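Long-range contact in methylenetetrahydrofolate--tRNA-(uracil-5-)-methyltransferase trmFO (Thermus thermophilus, PDB 3G5S), which probably catalyses the folate- and FAD-dependent methylation of uridine 54 of tRNA to 5-methyluridine: residues Y394-R406 against K410-E422. Numbering follows the deposited sequence.
With EDO (1,2-ethanediol), chain H.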
ATOM      1  N   TYR A 394       2.393  -0.814  -0.887  1.00  9.81           N
ATOM      2  CA  TYR A 394       2.918  -1.515   0.276  1.00  9.75           C
ATOM      3  C   TYR A 394       4.366  -1.114   0.542  1.00  9.56           C
ATOM      4  O   TYR A 394       4.997  -0.455  -0.288  1.00 10.03           O
ATOM      5  CB  TYR A 394       2.732  -3.027   0.171  1.00  9.71           C
ATOM      6  CG  TYR A 394       3.402  -3.755  -0.978  1.00  9.92           C
ATOM      7  CD1 TYR A 394       2.651  -4.301  -2.009  1.00 11.33           C
ATOM      8  CD2 TYR A 394       4.772  -3.980  -0.984  1.00 10.81           C
ATOM      9  CE1 TYR A 394       3.250  -5.023  -3.033  1.00 12.10           C
ATOM     10  CE2 TYR A 394       5.385  -4.697  -2.014  1.00 11.49           C
ATOM     11  CZ  TYR A 394       4.616  -5.217  -3.031  1.00 11.06           C
ATOM     12  OH  TYR A 394       5.187  -5.941  -4.059  1.00 12.42           O
ATOM     13  N   ALA A 395       4.884  -1.487   1.710  1.00  9.53           N
ATOM     14  CA  ALA A 395       6.234  -1.089   2.100  1.00  9.54           C
ATOM     15  C   ALA A 395       7.283  -1.686   1.163  1.00  9.33           C
ATOM     16  O   ALA A 395       7.255  -2.876   0.873  1.00  9.87           O
ATOM     17  CB  ALA A 395       6.511  -1.529   3.517  1.00 10.71           C
ATOM     18  N   ASN A 396       8.212  -0.849   0.721  1.00  9.30           N
ATOM     19  CA  ASN A 396       9.302  -1.284  -0.143  1.00  9.31           C
ATOM     20  C   ASN A 396      10.419  -0.249  -0.079  1.00  9.62           C
ATOM     21  O   ASN A 396      10.194   0.897   0.323  1.00  9.89           O
ATOM     22  CB  ASN A 396       8.824  -1.499  -1.586  1.00  9.66           C
ATOM     23  CG  ASN A 396       8.397  -0.212  -2.253  1.00  9.88           C
ATOM     24  OD1 ASN A 396       7.216   0.171  -2.204  1.00 11.68           O
ATOM     25  ND2 ASN A 396       9.346   0.483  -2.853  1.00  8.60           N
ATOM     26  N   TRP A 397      11.618  -0.650  -0.484  1.00  9.64           N
ATOM     27  CA  TRP A 397      12.777   0.220  -0.367  1.00 10.38           C
ATOM     28  C   TRP A 397      12.773   1.421  -1.308  1.00 10.46           C
ATOM     29  O   TRP A 397      13.534   2.354  -1.101  1.00 11.72           O
ATOM     30  CB  TRP A 397      14.071  -0.575  -0.524  1.00 10.71           C
ATOM     31  CG  TRP A 397      14.331  -1.529   0.594  1.00 10.14           C
ATOM     32  CD1 TRP A 397      14.481  -2.881   0.494  1.00 11.11           C
ATOM     33  CD2 TRP A 397      14.520  -1.205   1.982  1.00 10.67           C
ATOM     34  NE1 TRP A 397      14.746  -3.422   1.730  1.00 11.54           N
ATOM     35  CE2 TRP A 397      14.776  -2.415   2.659  1.00 11.10           C
ATOM     36  CE3 TRP A 397      14.490  -0.013   2.714  1.00 11.77           C
ATOM     37  CZ2 TRP A 397      15.005  -2.463   4.040  1.00 11.78           C
ATOM     38  CZ3 TRP A 397      14.718  -0.063   4.085  1.00 11.57           C
ATOM     39  CH2 TRP A 397      14.971  -1.278   4.731  1.00 11.94           C
ATOM     40  N   GLY A 398      11.927   1.416  -2.335  1.00 10.21           N
ATOM     41  CA  GLY A 398      11.818   2.578  -3.201  1.00 10.56           C
ATOM     42  C   GLY A 398      11.229   3.813  -2.533  1.00 10.16           C
ATOM     43  O   GLY A 398      11.371   4.921  -3.050  1.00 11.37           O
ATOM     44  N   LEU A 399      10.587   3.625  -1.380  1.00 10.32           N
ATOM     45  CA  LEU A 399       9.877   4.704  -0.692  1.00  9.87           C
ATOM     46  C   LEU A 399      10.788   5.637   0.094  1.00 10.77           C
ATOM     47  O   LEU A 399      10.374   6.731   0.457  1.00 11.99           O
ATOM     48  CB  LEU A 399       8.849   4.116   0.269  1.00  9.75           C
ATOM     49  CG  LEU A 399       7.721   3.330  -0.382  1.00 10.42           C
ATOM     50  CD1 LEU A 399       6.878   2.665   0.677  1.00 10.64           C
ATOM     51  CD2 LEU A 399       6.860   4.202  -1.287  1.00 11.59           C
ATOM     52  N   VAL A 400      12.005   5.193   0.398  1.00 11.66           N
ATOM     53  CA  VAL A 400      12.939   5.981   1.204  1.00 11.75           C
ATOM     54  C   VAL A 400      14.116   6.426   0.338  1.00 12.38           C
ATOM     55  O   VAL A 400      14.325   5.890  -0.748  1.00 12.52           O
ATOM     56  CB  VAL A 400      13.440   5.196   2.442  1.00 12.92           C
ATOM     57  CG1 VAL A 400      12.266   4.792   3.336  1.00 14.41           C
ATOM     58  CG2 VAL A 400      14.262   3.980   2.022  1.00 13.36           C
ATOM     59  N   PRO A 401      14.891   7.418   0.802  1.00 13.05           N
ATOM     60  CA  PRO A 401      16.011   7.867  -0.026  1.00 13.79           C
ATOM     61  C   PRO A 401      17.031   6.760  -0.215  1.00 13.15           C
ATOM     62  O   PRO A 401      17.137   5.843   0.600  1.00 13.53           O
ATOM     63  CB  PRO A 401      16.618   9.008   0.797  1.00 15.30           C
ATOM     64  CG  PRO A 401      15.496   9.482   1.655  1.00 15.57           C
ATOM     65  CD  PRO A 401      14.738   8.247   2.007  1.00 14.72           C
ATOM     66  N   PRO A 402      17.798   6.851  -1.302  1.00 15.76           N
ATOM     67  CA  PRO A 402      18.870   5.889  -1.534  1.00 17.25           C
ATOM     68  C   PRO A 402      19.925   5.983  -0.441  1.00 16.30           C
ATOM     69  O   PRO A 402      20.020   6.990   0.261  1.00 14.29           O
ATOM     70  CB  PRO A 402      19.478   6.354  -2.865  1.00 18.44           C
ATOM     71  CG  PRO A 402      18.586   7.416  -3.400  1.00 20.71           C
ATOM     72  CD  PRO A 402      17.843   7.981  -2.244  1.00 17.53           C
ATOM     73  N   VAL A 403      20.724   4.933  -0.305  1.00 18.59           N
ATOM     74  CA  VAL A 403      21.995   5.059   0.383  1.00 19.18           C
ATOM     75  C   VAL A 403      23.017   5.104  -0.726  1.00 20.01           C
ATOM     76  O   VAL A 403      23.187   4.136  -1.466  1.00 21.78           O
ATOM     77  CB  VAL A 403      22.283   3.872   1.308  1.00 21.33           C
ATOM     78  CG1 VAL A 403      23.735   3.912   1.782  1.00 21.71           C
ATOM     79  CG2 VAL A 403      21.316   3.889   2.484  1.00 22.12           C
ATOM     80  N   GLU A 404      23.673   6.248  -0.865  1.00 17.95           N
ATOM     81  CA  GLU A 404      24.639   6.420  -1.925  1.00 17.87           C
ATOM     82  C   GLU A 404      25.863   5.573  -1.611  1.00 18.17           C
ATOM     83  O   GLU A 404      26.237   5.387  -0.448  1.00 18.96           O
ATOM     84  CB  GLU A 404      25.006   7.893  -2.084  1.00 18.52           C
ATOM     85  CG  GLU A 404      23.823   8.785  -2.459  1.00 22.82           C
ATOM     86  CD  GLU A 404      23.386   8.614  -3.902  1.00 25.27           C
ATOM     87  OE1 GLU A 404      24.244   8.290  -4.751  1.00 28.20           O
ATOM     88  OE2 GLU A 404      22.185   8.810  -4.188  1.00 25.08           O
ATOM     89  N   GLY A 405      26.486   5.070  -2.663  1.00 20.17           N
ATOM     90  CA  GLY A 405      27.649   4.225  -2.517  1.00 19.57           C
ATOM     91  C   GLY A 405      27.628   3.178  -3.600  1.00 18.59           C
ATOM     92  O   GLY A 405      26.705   3.127  -4.423  1.00 19.81           O
ATOM     93  N   ARG A 406      28.647   2.336  -3.611  1.00 18.53           N
ATOM     94  CA  ARG A 406      28.664   1.247  -4.573  1.00 20.59           C
ATOM     95  C   ARG A 406      28.658  -0.123  -3.907  1.00 18.37           C
ATOM     96  O   ARG A 406      29.001  -1.124  -4.528  1.00 18.49           O
ATOM     97  CB  ARG A 406      29.811   1.395  -5.571  1.00 23.96           C
ATOM     98  CG  ARG A 406      31.123   1.808  -4.966  1.00 26.32           C
ATOM     99  CD  ARG A 406      31.967   2.522  -6.006  1.00 28.07           C
ATOM    100  NE  ARG A 406      31.534   3.906  -6.185  1.00 29.30           N
ATOM    101  CZ  ARG A 406      31.842   4.663  -7.236  1.00 28.58           C
ATOM    102  NH1 ARG A 406      32.578   4.169  -8.219  1.00 26.87           N
ATOM    103  NH2 ARG A 406      31.410   5.915  -7.303  1.00 30.23           N
ATOM    104  N   LYS A 410      22.250  -5.940  -0.702  1.00 16.01           N
ATOM    105  CA  LYS A 410      22.043  -6.417   0.658  1.00 15.97           C
ATOM    106  C   LYS A 410      22.559  -5.386   1.658  1.00 14.38           C
ATOM    107  O   LYS A 410      21.889  -5.044   2.634  1.00 14.06           O
ATOM    108  CB  LYS A 410      22.758  -7.751   0.860  1.00 19.29           C
ATOM    109  CG  LYS A 410      22.687  -8.291   2.275  1.00 21.82           C
ATOM    110  CD  LYS A 410      23.418  -9.620   2.397  1.00 24.75           C
ATOM    111  CE  LYS A 410      23.373 -10.139   3.825  1.00 27.62           C
ATOM    112  NZ  LYS A 410      24.101 -11.430   3.969  1.00 29.15           N
ATOM    113  N   GLU A 411      23.762  -4.890   1.397  1.00 14.38           N
ATOM    114  CA  GLU A 411      24.390  -3.911   2.265  1.00 14.31           C
ATOM    115  C   GLU A 411      23.641  -2.584   2.261  1.00 12.68           C
ATOM    116  O   GLU A 411      23.444  -1.986   3.315  1.00 12.83           O
ATOM    117  CB  GLU A 411      25.852  -3.709   1.860  1.00 16.55           C
ATOM    118  CG  GLU A 411      26.753  -4.893   2.212  1.00 19.07           C
ATOM    119  CD  GLU A 411      26.719  -6.033   1.196  1.00 22.09           C
ATOM    120  OE1 GLU A 411      26.149  -5.875   0.097  1.00 21.88           O
ATOM    121  OE2 GLU A 411      27.294  -7.100   1.498  1.00 26.69           O
ATOM    122  N   LYS A 412      23.220  -2.118   1.087  1.00 12.58           N
ATOM    123  CA  LYS A 412      22.455  -0.872   1.025  1.00 12.79           C
ATOM    124  C   LYS A 412      21.172  -0.983   1.827  1.00 11.63           C
ATOM    125  O   LYS A 412      20.787  -0.048   2.526  1.00 11.71           O
ATOM    126  CB  LYS A 412      22.163  -0.454  -0.417  1.00 14.79           C
ATOM    127  CG  LYS A 412      23.385   0.125  -1.092  1.00 16.33           C
ATOM    128  CD  LYS A 412      23.078   0.842  -2.388  1.00 17.98           C
ATOM    129  CE  LYS A 412      24.323   1.537  -2.925  1.00 18.12           C
ATOM    130  NZ  LYS A 412      23.994   2.430  -4.065  1.00 20.55           N
ATOM    131  N   ARG A 413      20.514  -2.133   1.739  1.00 11.56           N
ATOM    132  CA  ARG A 413      19.280  -2.343   2.483  1.00 11.88           C
ATOM    133  C   ARG A 413      19.542  -2.356   3.986  1.00 10.92           C
ATOM    134  O   ARG A 413      18.800  -1.741   4.754  1.00 11.37           O
ATOM    135  CB  ARG A 413      18.582  -3.619   2.011  1.00 11.94           C
ATOM    136  CG  ARG A 413      18.054  -3.505   0.589  1.00 12.42           C
ATOM    137  CD  ARG A 413      17.714  -4.844  -0.015  1.00 13.60           C
ATOM    138  NE  ARG A 413      17.328  -4.662  -1.406  1.00 16.00           N
ATOM    139  CZ  ARG A 413      17.348  -5.620  -2.322  1.00 18.97           C
ATOM    140  NH1 ARG A 413      17.726  -6.844  -1.990  1.00 21.29           N
ATOM    141  NH2 ARG A 413      16.988  -5.347  -3.569  1.00 20.25           N
ATOM    142  N   GLN A 414      20.602  -3.031   4.412  1.00 11.39           N
ATOM    143  CA  GLN A 414      20.958  -3.008   5.822  1.00 12.43           C
ATOM    144  C   GLN A 414      21.224  -1.576   6.298  1.00 11.51           C
ATOM    145  O   GLN A 414      20.802  -1.182   7.383  1.00 12.63           O
ATOM    146  CB  GLN A 414      22.158  -3.928   6.082  1.00 13.91           C
ATOM    147  CG  GLN A 414      21.834  -5.414   5.863  1.00 17.91           C
ATOM    148  CD  GLN A 414      23.034  -6.330   6.024  1.00 21.74           C
ATOM    149  OE1 GLN A 414      22.910  -7.455   6.510  1.00 26.04           O
ATOM    150  NE2 GLN A 414      24.198  -5.856   5.609  1.00 22.31           N
ATOM    151  N   ALA A 415      21.915  -0.794   5.478  1.00 11.38           N
ATOM    152  CA  ALA A 415      22.180   0.600   5.802  1.00 11.63           C
ATOM    153  C   ALA A 415      20.886   1.410   5.887  1.00 10.99           C
ATOM    154  O   ALA A 415      20.732   2.230   6.794  1.00 11.30           O
ATOM    155  CB  ALA A 415      23.122   1.207   4.785  1.00 12.26           C
HETATM  156  N   MSE A 416      19.964   1.172   4.958  1.00 10.81           N
HETATM  157  CA  MSE A 416      18.678   1.862   4.970  1.00 10.87           C
HETATM  158  C   MSE A 416      17.872   1.503   6.217  1.00 10.53           C
HETATM  159  O   MSE A 416      17.175   2.348   6.787  1.00 10.81           O
HETATM  160  CB  MSE A 416      17.872   1.496   3.724  1.00 11.83           C
HETATM  161  CG  MSE A 416      18.387   2.073   2.422  1.00 15.79           C
HETATM  162 SE   MSE A 416      17.210   1.524   0.968  1.00 24.60          SE
HETATM  163  CE  MSE A 416      17.956   2.597  -0.476  1.00 13.91           C
ATOM    164  N   TYR A 417      17.943   0.244   6.621  1.00 10.67           N
ATOM    165  CA  TYR A 417      17.255  -0.207   7.819  1.00 10.94           C
ATOM    166  C   TYR A 417      17.763   0.543   9.046  1.00 10.80           C
ATOM    167  O   TYR A 417      16.981   1.099   9.817  1.00 11.72           O
ATOM    168  CB  TYR A 417      17.432  -1.715   7.980  1.00 12.79           C
ATOM    169  CG  TYR A 417      16.818  -2.326   9.213  1.00 14.87           C
ATOM    170  CD1 TYR A 417      17.437  -2.206  10.449  1.00 17.21           C
ATOM    171  CD2 TYR A 417      15.644  -3.063   9.132  1.00 16.08           C
ATOM    172  CE1 TYR A 417      16.889  -2.776  11.575  1.00 19.88           C
ATOM    173  CE2 TYR A 417      15.095  -3.643  10.252  1.00 18.48           C
ATOM    174  CZ  TYR A 417      15.719  -3.489  11.467  1.00 20.13           C
ATOM    175  OH  TYR A 417      15.174  -4.071  12.587  1.00 23.05           O
ATOM    176  N   ARG A 418      19.077   0.573   9.225  1.00 11.56           N
ATOM    177  CA  ARG A 418      19.629   1.230  10.401  1.00 13.17           C
ATOM    178  C   ARG A 418      19.332   2.718  10.408  1.00 12.06           C
ATOM    179  O   ARG A 418      18.965   3.284  11.436  1.00 13.23           O
ATOM    180  CB  ARG A 418      21.136   1.029  10.463  1.00 15.31           C
ATOM    181  CG  ARG A 418      21.545  -0.357  10.825  1.00 17.57           C
ATOM    182  CD  ARG A 418      23.010  -0.390  11.200  1.00 18.86           C
ATOM    183  NE  ARG A 418      23.427  -1.744  11.530  1.00 20.78           N
ATOM    184  CZ  ARG A 418      24.326  -2.039  12.459  1.00 21.54           C
ATOM    185  NH1 ARG A 418      24.898  -1.067  13.159  1.00 20.98           N
ATOM    186  NH2 ARG A 418      24.652  -3.306  12.689  1.00 22.61           N
ATOM    187  N   ARG A 419      19.507   3.352   9.258  1.00 11.14           N
ATOM    188  CA  ARG A 419      19.255   4.778   9.138  1.00 11.45           C
ATOM    189  C   ARG A 419      17.789   5.094   9.422  1.00 11.63           C
ATOM    190  O   ARG A 419      17.464   6.047  10.136  1.00 12.13           O
ATOM    191  CB  ARG A 419      19.634   5.251   7.739  1.00 11.99           C
ATOM    192  CG  ARG A 419      19.447   6.739   7.503  1.00 12.95           C
ATOM    193  CD  ARG A 419      19.642   7.092   6.032  1.00 13.85           C
ATOM    194  NE  ARG A 419      18.604   6.464   5.221  1.00 14.63           N
ATOM    195  CZ  ARG A 419      18.576   6.465   3.894  1.00 15.83           C
ATOM    196  NH1 ARG A 419      19.535   7.066   3.200  1.00 16.78           N
ATOM    197  NH2 ARG A 419      17.580   5.863   3.262  1.00 15.99           N
ATOM    198  N   GLY A 420      16.900   4.284   8.859  1.00 10.81           N
ATOM    199  CA  GLY A 420      15.475   4.530   8.990  1.00 11.22           C
ATOM    200  C   GLY A 420      14.977   4.327  10.404  1.00 10.58           C
ATOM    201  O   GLY A 420      14.169   5.114  10.911  1.00 11.31           O
ATOM    202  N   LEU A 421      15.445   3.265  11.047  1.00 10.95           N
ATOM    203  CA  LEU A 421      14.998   2.972  12.396  1.00 11.84           C
ATOM    204  C   LEU A 421      15.461   4.070  13.345  1.00 12.43           C
ATOM    205  O   LEU A 421      14.703   4.509  14.213  1.00 13.36           O
ATOM    206  CB  LEU A 421      15.497   1.600  12.839  1.00 12.49           C
ATOM    207  CG  LEU A 421      14.977   1.090  14.183  1.00 14.01           C
ATOM    208  CD1 LEU A 421      13.447   1.089  14.219  1.00 14.37           C
ATOM    209  CD2 LEU A 421      15.530  -0.299  14.448  1.00 15.25           C
ATOM    210  N   GLU A 422      16.697   4.531  13.166  1.00 12.83           N
ATOM    211  CA  GLU A 422      17.216   5.624  13.972  1.00 13.59           C
ATOM    212  C   GLU A 422      16.410   6.904  13.761  1.00 13.05           C
ATOM    213  O   GLU A 422      16.086   7.608  14.718  1.00 14.30           O
ATOM    214  CB  GLU A 422      18.697   5.880  13.662  1.00 16.26           C
ATOM    215  CG  GLU A 422      19.275   7.071  14.424  1.00 21.82           C
ATOM    216  CD  GLU A 422      20.697   7.434  14.017  1.00 26.40           C
ATOM    217  OE1 GLU A 422      21.375   6.611  13.370  1.00 28.84           O
ATOM    218  OE2 GLU A 422      21.143   8.547  14.360  1.00 28.92           O
TER
HETATM  219  C1  EDO H 450      18.655  -1.308  -2.957  1.00 19.68           C
HETATM  220  O1  EDO H 450      18.480  -1.188  -4.374  1.00 19.93           O
HETATM  221  C2  EDO H 450      17.317  -1.103  -2.260  1.00 19.61           C
HETATM  222  O2  EDO H 450      16.455  -2.208  -2.556  1.00 19.54           O
HETATM  223  O   HOH W   1      24.647   5.016  -5.266  1.00 38.08           O
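Trp397 lies against helix 409-429, its indole packed mainly on Arg413 and Met416, with Tyr417 beside its far end. CG of Arg413 sits over the five-membered ring, 3.8 Å from its centroid in a CH-pi contact, while CB of Met416, a selenomethionine, comes within 3.5 Å of Trp397 CZ3. The selenium approaches the six-membered ring obliquely, a Met-aromatic contact. Extended beyond CG (chi2 -179°), Met416 runs on until CE lies 3.5 Å from Pro401 O; Val403 CG2 presses tightly on its CG. The Arg413 guanidinium, only 8° from the indole plane, donates from NE to O2 of an in-plane ethanediol (2.8 Å), probably from the crystallisation liquor.

Beyond this centre, Arg419, bent at chi3 (65°), donates from NH2 to Pro401 O (2.7 Å) and from NH1 to Pro402 O (3.0 Å). Both bonds are nearly straight and near the guanidinium plane, yet each donor stands well above its carbonyl plane; Val403 CG2 covers one guanidinium face. Lys412 NZ binds Gly405 O at 2.8 Å, Val403 O weakly, and a water that also accepts from Gly405 N.

Further out, Trp397 NE1 donates to Thr61 O, and Leu66 of helix 63-74 touches the indole. Were this tryptophan an alanine, Thr61 O would probably lose this donor and a gap is likely to open beside Arg413 and Met416. Cationic donors on the helix thus bond to carbonyls of an irregular, proline-containing loop folded back onto it.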